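Local coordinates for protein peptide chain release factor RF2 (PDB 2IHR) that directs translation termination on the ribosome at the stop codons UGA and UAA, releasing the finished peptide, at residues M139-Q147 and V336-I345; H111-P122 and Y166-Y177. All coordinates share one frame; numbering follows the deposited sequence.

Contact 1 of 2, residues M139-Q147 and V336-I345; sequences MYTRFAERQ and VLDGDLMDLI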
loop_
_atom_site.group_PDB
_atom_site.type_symbol
_atom_site.label_atom_id
_atom_site.label_comp_id
_atom_site.label_asym_id
_atom_site.label_seq_id
_atom_site.Cartn_x
_atom_site.Cartn_y
_atom_site.Cartn_z
ATOM N N MET A 139 0.553 5.527 -13.821
ATOM C CA MET A 139 1.438 5.963 -12.778
ATOM C C MET A 139 1.758 4.825 -11.853
ATOM O O MET A 139 2.926 4.537 -11.598
ATOM C CB MET A 139 0.823 7.096 -12.002
ATOM C CG MET A 139 1.656 7.651 -10.861
ATOM S SD MET A 139 0.840 9.056 -10.054
ATOM C CE MET A 139 -0.203 8.240 -9.118
ATOM N N TYR A 140 0.737 4.165 -11.336
ATOM C CA TYR A 140 0.976 3.049 -10.421
ATOM C C TYR A 140 1.621 1.844 -11.121
ATOM O O TYR A 140 2.348 1.071 -10.520
ATOM C CB TYR A 140 -0.351 2.651 -9.759
ATOM C CG TYR A 140 -0.874 3.715 -8.834
ATOM C CD1 TYR A 140 -0.108 4.165 -7.785
ATOM C CD2 TYR A 140 -2.106 4.330 -9.054
ATOM C CE1 TYR A 140 -0.516 5.203 -6.989
ATOM C CE2 TYR A 140 -2.542 5.376 -8.235
ATOM C CZ TYR A 140 -1.734 5.815 -7.213
ATOM O OH TYR A 140 -2.090 6.912 -6.442
ATOM N N THR A 141 1.364 1.683 -12.407
ATOM C CA THR A 141 1.950 0.559 -13.104
ATOM C C THR A 141 3.428 0.866 -13.258
ATOM O O THR A 141 4.258 0.014 -13.017
ATOM C CB THR A 141 1.280 0.351 -14.467
ATOM O OG1 THR A 141 -0.030 -0.183 -14.264
ATOM C CG2 THR A 141 2.029 -0.642 -15.274
ATOM N N ARG A 142 3.758 2.098 -13.642
ATOM C CA ARG A 142 5.169 2.469 -13.762
ATOM C C ARG A 142 5.809 2.399 -12.377
ATOM O O ARG A 142 6.992 2.062 -12.247
ATOM C CB ARG A 142 5.366 3.906 -14.322
ATOM C CG ARG A 142 5.099 4.111 -15.802
ATOM C CD ARG A 142 6.254 3.520 -16.663
ATOM N NE ARG A 142 7.490 4.275 -16.516
ATOM C CZ ARG A 142 8.535 3.872 -15.801
ATOM N NH1 ARG A 142 8.486 2.685 -15.197
ATOM N NH2 ARG A 142 9.581 4.703 -15.593
ATOM N N PHE A 143 5.040 2.730 -11.344
ATOM C CA PHE A 143 5.580 2.705 -9.987
ATOM C C PHE A 143 6.021 1.298 -9.635
ATOM O O PHE A 143 7.114 1.082 -9.116
ATOM C CB PHE A 143 4.543 3.144 -8.965
ATOM C CG PHE A 143 4.947 2.850 -7.555
ATOM C CD1 PHE A 143 6.006 3.543 -6.957
ATOM C CD2 PHE A 143 4.333 1.832 -6.846
ATOM C CE1 PHE A 143 6.459 3.216 -5.670
ATOM C CE2 PHE A 143 4.772 1.485 -5.547
ATOM C CZ PHE A 143 5.842 2.181 -4.967
ATOM N N ALA A 144 5.151 0.343 -9.915
ATOM C CA ALA A 144 5.442 -1.052 -9.634
ATOM C C ALA A 144 6.681 -1.459 -10.441
ATOM O O ALA A 144 7.638 -2.013 -9.919
ATOM C CB ALA A 144 4.236 -1.905 -10.027
ATOM N N GLU A 145 6.622 -1.156 -11.723
ATOM C CA GLU A 145 7.676 -1.415 -12.688
ATOM C C GLU A 145 9.038 -1.115 -12.057
ATOM O O GLU A 145 9.864 -2.006 -11.898
ATOM C CB GLU A 145 7.433 -0.491 -13.893
ATOM C CG GLU A 145 7.858 -0.955 -15.269
ATOM C CD GLU A 145 7.056 -0.235 -16.385
ATOM O OE1 GLU A 145 5.799 -0.423 -16.457
ATOM O OE2 GLU A 145 7.682 0.521 -17.181
ATOM N N ARG A 146 9.250 0.145 -11.686
ATOM C CA ARG A 146 10.506 0.588 -11.106
ATOM C C ARG A 146 10.782 0.146 -9.675
ATOM O O ARG A 146 11.772 0.543 -9.052
ATOM C CB ARG A 146 10.638 2.122 -11.231
ATOM C CG ARG A 146 9.503 2.969 -10.633
ATOM C CD ARG A 146 9.825 4.484 -10.663
ATOM N NE ARG A 146 9.601 5.134 -11.966
ATOM C CZ ARG A 146 10.208 6.272 -12.331
ATOM N NH1 ARG A 146 11.068 6.864 -11.508
ATOM N NH2 ARG A 146 9.942 6.855 -13.495
ATOM N N GLN A 147 9.944 -0.722 -9.151
ATOM C CA GLN A 147 10.172 -1.150 -7.788
ATOM C C GLN A 147 10.428 -2.657 -7.721
ATOM O O GLN A 147 10.737 -3.213 -6.670
ATOM C CB GLN A 147 8.961 -0.750 -6.947
ATOM C CG GLN A 147 9.315 -0.308 -5.564
ATOM C CD GLN A 147 9.945 1.050 -5.563
ATOM O OE1 GLN A 147 10.474 1.522 -4.544
ATOM N NE2 GLN A 147 9.883 1.710 -6.716
ATOM N N VAL A 336 6.486 12.342 -11.219
ATOM C CA VAL A 336 5.549 11.748 -10.269
ATOM C C VAL A 336 4.699 10.845 -11.128
ATOM O O VAL A 336 4.470 9.656 -10.825
ATOM C CB VAL A 336 4.597 12.852 -9.635
ATOM C CG1 VAL A 336 3.346 12.200 -9.049
ATOM C CG2 VAL A 336 5.289 13.607 -8.563
ATOM N N LEU A 337 4.224 11.439 -12.221
ATOM C CA LEU A 337 3.327 10.727 -13.093
ATOM C C LEU A 337 3.921 9.540 -13.845
ATOM O O LEU A 337 3.200 8.762 -14.475
ATOM C CB LEU A 337 2.656 11.728 -14.043
ATOM C CG LEU A 337 1.387 12.467 -13.469
ATOM C CD1 LEU A 337 0.861 13.441 -14.454
ATOM C CD2 LEU A 337 0.295 11.497 -13.179
ATOM N N ASP A 338 5.221 9.349 -13.727
ATOM C CA ASP A 338 5.840 8.279 -14.432
ATOM C C ASP A 338 6.355 7.184 -13.479
ATOM O O ASP A 338 7.117 6.291 -13.870
ATOM C CB ASP A 338 6.925 8.927 -15.271
ATOM C CG ASP A 338 7.778 7.943 -16.002
ATOM O OD1 ASP A 338 7.313 7.225 -16.925
ATOM O OD2 ASP A 338 8.938 7.927 -15.614
ATOM N N GLY A 339 5.934 7.272 -12.218
ATOM C CA GLY A 339 6.296 6.284 -11.247
ATOM C C GLY A 339 7.075 6.765 -10.046
ATOM O O GLY A 339 7.006 6.171 -8.943
ATOM N N ASP A 340 7.840 7.830 -10.208
ATOM C CA ASP A 340 8.649 8.262 -9.074
ATOM C C ASP A 340 7.780 8.778 -7.896
ATOM O O ASP A 340 7.560 9.994 -7.746
ATOM C CB ASP A 340 9.634 9.299 -9.606
ATOM C CG ASP A 340 10.407 10.030 -8.514
ATOM O OD1 ASP A 340 10.703 9.403 -7.441
ATOM O OD2 ASP A 340 10.725 11.236 -8.763
ATOM N N LEU A 341 7.339 7.852 -7.039
ATOM C CA LEU A 341 6.477 8.173 -5.899
ATOM C C LEU A 341 7.019 8.094 -4.473
ATOM O O LEU A 341 6.382 8.586 -3.512
ATOM C CB LEU A 341 5.275 7.243 -5.923
ATOM C CG LEU A 341 4.421 7.206 -7.160
ATOM C CD1 LEU A 341 3.292 6.139 -6.989
ATOM C CD2 LEU A 341 3.947 8.600 -7.421
ATOM N N MET A 342 8.176 7.482 -4.307
ATOM C CA MET A 342 8.676 7.275 -2.973
ATOM C C MET A 342 8.608 8.386 -1.963
ATOM O O MET A 342 8.244 8.156 -0.815
ATOM C CB MET A 342 10.097 6.727 -3.041
ATOM C CG MET A 342 10.160 5.297 -3.552
ATOM S SD MET A 342 9.009 4.145 -2.721
ATOM C CE MET A 342 9.225 4.534 -1.001
ATOM N N ASP A 343 8.955 9.594 -2.351
ATOM C CA ASP A 343 8.968 10.675 -1.375
ATOM C C ASP A 343 7.578 11.092 -0.940
ATOM O O ASP A 343 7.398 11.618 0.167
ATOM C CB ASP A 343 9.793 11.864 -1.910
ATOM C CG ASP A 343 9.128 12.616 -3.079
ATOM O OD1 ASP A 343 8.338 12.036 -3.870
ATOM O OD2 ASP A 343 9.433 13.833 -3.214
ATOM N N LEU A 344 6.596 10.834 -1.801
ATOM C CA LEU A 344 5.214 11.157 -1.503
ATOM C C LEU A 344 4.672 10.083 -0.579
ATOM O O LEU A 344 3.835 10.341 0.292
ATOM C CB LEU A 344 4.397 11.234 -2.808
ATOM C CG LEU A 344 4.465 12.594 -3.548
ATOM C CD1 LEU A 344 3.954 12.419 -4.955
ATOM C CD2 LEU A 344 3.648 13.674 -2.747
ATOM N N ILE A 345 5.169 8.870 -0.760
ATOM C CA ILE A 345 4.749 7.760 0.075
ATOM C C ILE A 345 5.283 7.877 1.508
ATOM O O ILE A 345 4.490 7.984 2.455
ATOM C CB ILE A 345 5.197 6.440 -0.543
ATOM C CG1 ILE A 345 4.375 6.163 -1.824
ATOM C CG2 ILE A 345 5.031 5.293 0.485
ATOM C CD1 ILE A 345 4.878 4.890 -2.570
#
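Asp338 OD2 is gripped by Arg142, in the last turn of helix 127-145, and Arg146, just past its end: Arg146 NH2 reaches it at 2.6 Å in a salt bridge, and Arg142 NH2 adds a longer bond at 3.3 Å. Arg142 holds the carboxylate side-on, its NE bonding Asp338 OD1 at 3.0 Å from above the carboxylate plane. Glu145, salt-bridged to Arg142 NH1, extends the network. Asp338 lies in a Schellman motif that closes helix 333-336, with Gly339 at positive phi as its C-prime residue. The bare glycine lets the backbones close in: Gly339 CA stands 3.9 Å from Phe143 CA, and Arg146 NE packs 3.6 Å from Gly339 C. Arg146 lays one guanidinium face over this turn, Asp340 N lying 3.5 Å above the plane at its centre, while Asp340 OD2 turns to Arg330. Away from the charged cluster the contact is mainly apolar. Met139 SD packs against Val336, Leu337 and Leu341. A chi1 of 167° turns the Phe143 ring away from the backbone N, among Leu341 CD1, Ile345 CD1 and Met342. The Met342 sulfur makes a Met-aromatic contact at the ring's edge, 4.0 Å from Phe143 CE1, and lies 3.5 Å from Gln147 OE1.

Contact 2 of 2, residues H111-P122 and Y166-Y177; sequences HAEKNAILTIQP and YAQILVKGENAY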
loop_
_atom_site.group_PDB
_atom_site.type_symbol
_atom_site.label_atom_id
_atom_site.label_comp_id
_atom_site.label_asym_id
_atom_site.label_seq_id
_atom_site.Cartn_x
_atom_site.Cartn_y
_atom_site.Cartn_z
ATOM N N HIS A 111 -0.840 -5.884 7.792
ATOM C CA HIS A 111 -0.459 -6.414 6.488
ATOM C C HIS A 111 0.447 -5.654 5.516
ATOM O O HIS A 111 0.520 -6.010 4.336
ATOM C CB HIS A 111 -1.727 -6.828 5.765
ATOM C CG HIS A 111 -2.658 -7.649 6.606
ATOM N ND1 HIS A 111 -3.679 -7.101 7.363
ATOM C CD2 HIS A 111 -2.715 -8.986 6.807
ATOM C CE1 HIS A 111 -4.322 -8.071 7.987
ATOM N NE2 HIS A 111 -3.758 -9.221 7.668
ATOM N N ALA A 112 1.107 -4.616 6.016
ATOM C CA ALA A 112 2.028 -3.794 5.272
ATOM C C ALA A 112 2.893 -4.644 4.340
ATOM O O ALA A 112 3.276 -4.224 3.243
ATOM C CB ALA A 112 2.900 -3.069 6.245
ATOM N N GLU A 113 3.199 -5.842 4.806
ATOM C CA GLU A 113 4.009 -6.814 4.094
ATOM C C GLU A 113 3.317 -7.439 2.860
ATOM O O GLU A 113 3.958 -7.775 1.848
ATOM C CB GLU A 113 4.337 -7.899 5.098
ATOM C CG GLU A 113 3.164 -8.075 6.064
ATOM C CD GLU A 113 3.122 -9.437 6.703
ATOM O OE1 GLU A 113 3.790 -10.354 6.170
ATOM O OE2 GLU A 113 2.411 -9.594 7.724
ATOM N N LYS A 114 2.005 -7.608 2.955
ATOM C CA LYS A 114 1.237 -8.238 1.887
ATOM C C LYS A 114 1.156 -7.532 0.542
ATOM O O LYS A 114 1.344 -6.320 0.433
ATOM C CB LYS A 114 -0.190 -8.554 2.378
ATOM C CG LYS A 114 -0.414 -10.022 2.800
ATOM C CD LYS A 114 -0.120 -10.274 4.288
ATOM C CE LYS A 114 -0.251 -11.759 4.664
ATOM N NZ LYS A 114 -0.470 -11.972 6.133
ATOM N N ASN A 115 0.871 -8.308 -0.491
ATOM C CA ASN A 115 0.722 -7.738 -1.807
ATOM C C ASN A 115 -0.483 -6.843 -1.780
ATOM O O ASN A 115 -1.265 -6.882 -0.829
ATOM C CB ASN A 115 0.595 -8.830 -2.833
ATOM C CG ASN A 115 1.847 -9.647 -2.907
ATOM O OD1 ASN A 115 1.975 -10.533 -3.737
ATOM N ND2 ASN A 115 2.799 -9.346 -2.019
ATOM N N ALA A 116 -0.634 -6.029 -2.817
ATOM C CA ALA A 116 -1.705 -5.064 -2.835
ATOM C C ALA A 116 -2.714 -5.162 -3.969
ATOM O O ALA A 116 -2.385 -5.542 -5.115
ATOM C CB ALA A 116 -1.086 -3.682 -2.795
ATOM N N ILE A 117 -3.963 -4.850 -3.613
ATOM C CA ILE A 117 -5.093 -4.821 -4.549
ATOM C C ILE A 117 -5.490 -3.349 -4.597
ATOM O O ILE A 117 -6.056 -2.807 -3.630
ATOM C CB ILE A 117 -6.293 -5.611 -4.040
ATOM C CG1 ILE A 117 -5.881 -7.062 -3.784
ATOM C CG2 ILE A 117 -7.450 -5.496 -5.054
ATOM C CD1 ILE A 117 -6.863 -7.845 -2.926
ATOM N N LEU A 118 -5.131 -2.709 -5.711
ATOM C CA LEU A 118 -5.378 -1.288 -5.959
ATOM C C LEU A 118 -6.459 -1.146 -7.035
ATOM O O LEU A 118 -6.408 -1.824 -8.092
ATOM C CB LEU A 118 -4.058 -0.613 -6.371
ATOM C CG LEU A 118 -4.029 0.887 -6.772
ATOM C CD1 LEU A 118 -2.766 1.578 -6.217
ATOM C CD2 LEU A 118 -4.122 1.004 -8.293
ATOM N N THR A 119 -7.451 -0.289 -6.750
ATOM C CA THR A 119 -8.580 -0.096 -7.675
ATOM C C THR A 119 -8.814 1.378 -8.001
ATOM O O THR A 119 -8.821 2.224 -7.106
ATOM C CB THR A 119 -9.909 -0.635 -7.060
ATOM O OG1 THR A 119 -9.680 -1.885 -6.404
ATOM C CG2 THR A 119 -10.967 -0.811 -8.142
ATOM N N ILE A 120 -9.075 1.670 -9.270
ATOM C CA ILE A 120 -9.294 3.036 -9.759
ATOM C C ILE A 120 -10.600 3.194 -10.511
ATOM O O ILE A 120 -10.925 2.398 -11.382
ATOM C CB ILE A 120 -8.153 3.460 -10.724
ATOM C CG1 ILE A 120 -6.823 3.506 -9.953
ATOM C CG2 ILE A 120 -8.419 4.852 -11.309
ATOM C CD1 ILE A 120 -5.638 3.076 -10.745
ATOM N N GLN A 121 -11.364 4.223 -10.175
ATOM C CA GLN A 121 -12.609 4.479 -10.887
ATOM C C GLN A 121 -12.691 5.959 -11.110
ATOM O O GLN A 121 -12.307 6.718 -10.239
ATOM C CB GLN A 121 -13.798 4.012 -10.050
ATOM C CG GLN A 121 -13.963 2.503 -10.052
ATOM C CD GLN A 121 -15.106 2.020 -9.201
ATOM O OE1 GLN A 121 -15.018 1.960 -7.966
ATOM N NE2 GLN A 121 -16.198 1.666 -9.860
ATOM N N PRO A 122 -13.121 6.398 -12.293
ATOM C CA PRO A 122 -13.198 7.861 -12.453
ATOM C C PRO A 122 -14.268 8.485 -11.524
ATOM O O PRO A 122 -15.087 7.793 -10.950
ATOM C CB PRO A 122 -13.535 8.060 -13.941
ATOM C CG PRO A 122 -14.094 6.716 -14.413
ATOM C CD PRO A 122 -13.344 5.682 -13.564
ATOM N N TYR A 166 -12.988 1.811 -15.287
ATOM C CA TYR A 166 -12.666 1.038 -14.108
ATOM C C TYR A 166 -11.390 0.233 -14.377
ATOM O O TYR A 166 -11.085 -0.140 -15.522
ATOM C CB TYR A 166 -13.852 0.132 -13.785
ATOM C CG TYR A 166 -13.644 -0.872 -12.673
ATOM C CD1 TYR A 166 -12.830 -2.001 -12.870
ATOM C CD2 TYR A 166 -14.211 -0.672 -11.400
ATOM C CE1 TYR A 166 -12.572 -2.896 -11.839
ATOM C CE2 TYR A 166 -13.958 -1.570 -10.343
ATOM C CZ TYR A 166 -13.126 -2.679 -10.581
ATOM O OH TYR A 166 -12.802 -3.562 -9.570
ATOM N N ALA A 167 -10.623 -0.006 -13.325
ATOM C CA ALA A 167 -9.398 -0.783 -13.452
ATOM C C ALA A 167 -9.089 -1.280 -12.075
ATOM O O ALA A 167 -9.365 -0.594 -11.105
ATOM C CB ALA A 167 -8.253 0.077 -13.976
ATOM N N GLN A 168 -8.556 -2.499 -11.997
ATOM C CA GLN A 168 -8.178 -3.119 -10.727
ATOM C C GLN A 168 -6.978 -4.050 -10.895
ATOM O O GLN A 168 -7.037 -5.038 -11.614
ATOM C CB GLN A 168 -9.339 -3.904 -10.139
ATOM C CG GLN A 168 -8.918 -4.677 -8.918
ATOM C CD GLN A 168 -10.049 -5.436 -8.335
ATOM O OE1 GLN A 168 -10.504 -6.441 -8.902
ATOM N NE2 GLN A 168 -10.547 -4.953 -7.201
ATOM N N ILE A 169 -5.897 -3.724 -10.197
ATOM C CA ILE A 169 -4.676 -4.496 -10.292
ATOM C C ILE A 169 -4.191 -5.136 -9.000
ATOM O O ILE A 169 -4.630 -4.799 -7.892
ATOM C CB ILE A 169 -3.552 -3.646 -10.862
ATOM C CG1 ILE A 169 -3.131 -2.564 -9.853
ATOM C CG2 ILE A 169 -4.023 -3.024 -12.161
ATOM C CD1 ILE A 169 -1.808 -1.784 -10.231
ATOM N N LEU A 170 -3.273 -6.084 -9.181
ATOM C CA LEU A 170 -2.688 -6.838 -8.095
ATOM C C LEU A 170 -1.207 -6.607 -8.259
ATOM O O LEU A 170 -0.611 -6.966 -9.302
ATOM C CB LEU A 170 -3.026 -8.313 -8.266
ATOM C CG LEU A 170 -2.503 -9.312 -7.234
ATOM C CD1 LEU A 170 -2.945 -8.937 -5.873
ATOM C CD2 LEU A 170 -2.999 -10.673 -7.615
ATOM N N VAL A 171 -0.627 -5.980 -7.233
ATOM C CA VAL A 171 0.778 -5.620 -7.234
ATOM C C VAL A 171 1.452 -6.540 -6.261
ATOM O O VAL A 171 1.228 -6.457 -5.049
ATOM C CB VAL A 171 0.954 -4.106 -6.824
ATOM C CG1 VAL A 171 2.455 -3.714 -6.710
ATOM C CG2 VAL A 171 0.270 -3.229 -7.864
ATOM N N LYS A 172 2.303 -7.400 -6.807
ATOM C CA LYS A 172 3.012 -8.403 -6.021
ATOM C C LYS A 172 4.479 -8.076 -5.742
ATOM O O LYS A 172 5.287 -7.904 -6.653
ATOM C CB LYS A 172 2.888 -9.742 -6.741
ATOM C CG LYS A 172 1.455 -10.113 -7.163
ATOM C CD LYS A 172 1.506 -11.314 -8.062
ATOM C CE LYS A 172 0.198 -12.070 -8.052
ATOM N NZ LYS A 172 0.356 -13.488 -8.540
ATOM N N GLY A 173 4.804 -7.999 -4.456
ATOM C CA GLY A 173 6.151 -7.677 -4.022
ATOM C C GLY A 173 6.084 -7.368 -2.535
ATOM O O GLY A 173 5.002 -7.138 -1.986
ATOM N N GLU A 174 7.245 -7.355 -1.881
ATOM C CA GLU A 174 7.325 -7.102 -0.451
ATOM C C GLU A 174 6.818 -5.722 -0.093
ATOM O O GLU A 174 7.256 -4.720 -0.650
ATOM C CB GLU A 174 8.770 -7.323 0.039
ATOM C CG GLU A 174 9.430 -6.183 0.811
ATOM C CD GLU A 174 9.844 -5.025 -0.079
ATOM O OE1 GLU A 174 10.372 -5.286 -1.182
ATOM O OE2 GLU A 174 9.653 -3.856 0.326
ATOM N N ASN A 175 5.857 -5.677 0.821
ATOM C CA ASN A 175 5.309 -4.406 1.263
ATOM C C ASN A 175 4.615 -3.624 0.182
ATOM O O ASN A 175 4.643 -2.393 0.210
ATOM C CB ASN A 175 6.404 -3.528 1.824
ATOM C CG ASN A 175 7.005 -4.094 3.068
ATOM O OD1 ASN A 175 6.297 -4.334 4.061
ATOM N ND2 ASN A 175 8.315 -4.308 3.041
ATOM N N ALA A 176 4.020 -4.332 -0.776
ATOM C CA ALA A 176 3.293 -3.671 -1.838
ATOM C C ALA A 176 2.156 -2.910 -1.138
ATOM O O ALA A 176 2.052 -1.694 -1.259
ATOM C CB ALA A 176 2.753 -4.696 -2.804
ATOM N N TYR A 177 1.331 -3.616 -0.367
ATOM C CA TYR A 177 0.245 -2.975 0.352
ATOM C C TYR A 177 0.699 -1.763 1.168
ATOM O O TYR A 177 0.223 -0.637 0.981
ATOM C CB TYR A 177 -0.403 -3.943 1.308
ATOM C CG TYR A 177 -1.525 -3.258 2.028
ATOM C CD1 TYR A 177 -2.563 -2.686 1.304
ATOM C CD2 TYR A 177 -1.490 -3.057 3.413
ATOM C CE1 TYR A 177 -3.537 -1.912 1.930
ATOM C CE2 TYR A 177 -2.466 -2.275 4.047
ATOM C CZ TYR A 177 -3.473 -1.705 3.290
ATOM O OH TYR A 177 -4.386 -0.862 3.853
#
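Strands 115-122 and 166-172 run antiparallel, their axes 4.7 Å apart at closest approach and their directions 161° apart. Ala116 with Val171, Leu118 with Ile169 and Ile120 with Ala167 are hydrogen-bonded pairs, each joined by two backbone bonds; Ile117 with Leu170 and Thr119 with Gln168 are the non-hydrogen-bonded pairs between them. Beyond the ladder, segment 166-177 turns through Gly173-Ala176, a type II beta turn, into helix 176-180, yet stays tied to 111-122: Asn175 N bonds Glu113 O, and Tyr177 N bonds Lys114 O at 2.8 Å. Leu118 and Ile169 run alongside each other from the same face, with Leu118 CD2 4.0 Å from Ile169 CG1. That face of the sheet is covered by Tyr140 and Leu137 of helix 127-145. On the other face, Gln168 extends its chain to place NE2 3.3 Å from Thr119 OG1, in a bond with an N-H...O angle of 159° and Thr119 OG1 near the amide plane. Thr119 CG2 packs 3.6 Å from Tyr166 OH. Farther along, Gln121 slants across the Tyr166 side chain; its NE2 meets the ring's edge 3.4 Å from CD2 of Tyr166, amide and ring planes 76° apart. Strands 150-158 and 201-213 flank the pair, making both interior members of a mixed sheet in the body of the release factor: a mixed alpha-beta arrangement, an antiparallel core of the sheet packed against helix 127-145.

How the contacts relate
From the N terminus, the chain passes first through 111-122, then 139-147, then 166-177 and finally 336-345, so the two contacts cross. Contact 2 closes a loop of 43 residues that holds helix 127-145 and strand 150-158; contact 1 closes a much longer one, tying the end of that helix to a segment reached after 188 intervening residues, which carry every strand except 115-122 and the long helix 268-294. Their centres are 13 Å apart, and they meet where the helix lies on the sheet: Tyr140 CG is 3.9 Å from Leu118 CD1, and Ala144 CB is 4.2 Å from Val171 CG1. The helix thus joins the central strands to the C-terminal part of the chain.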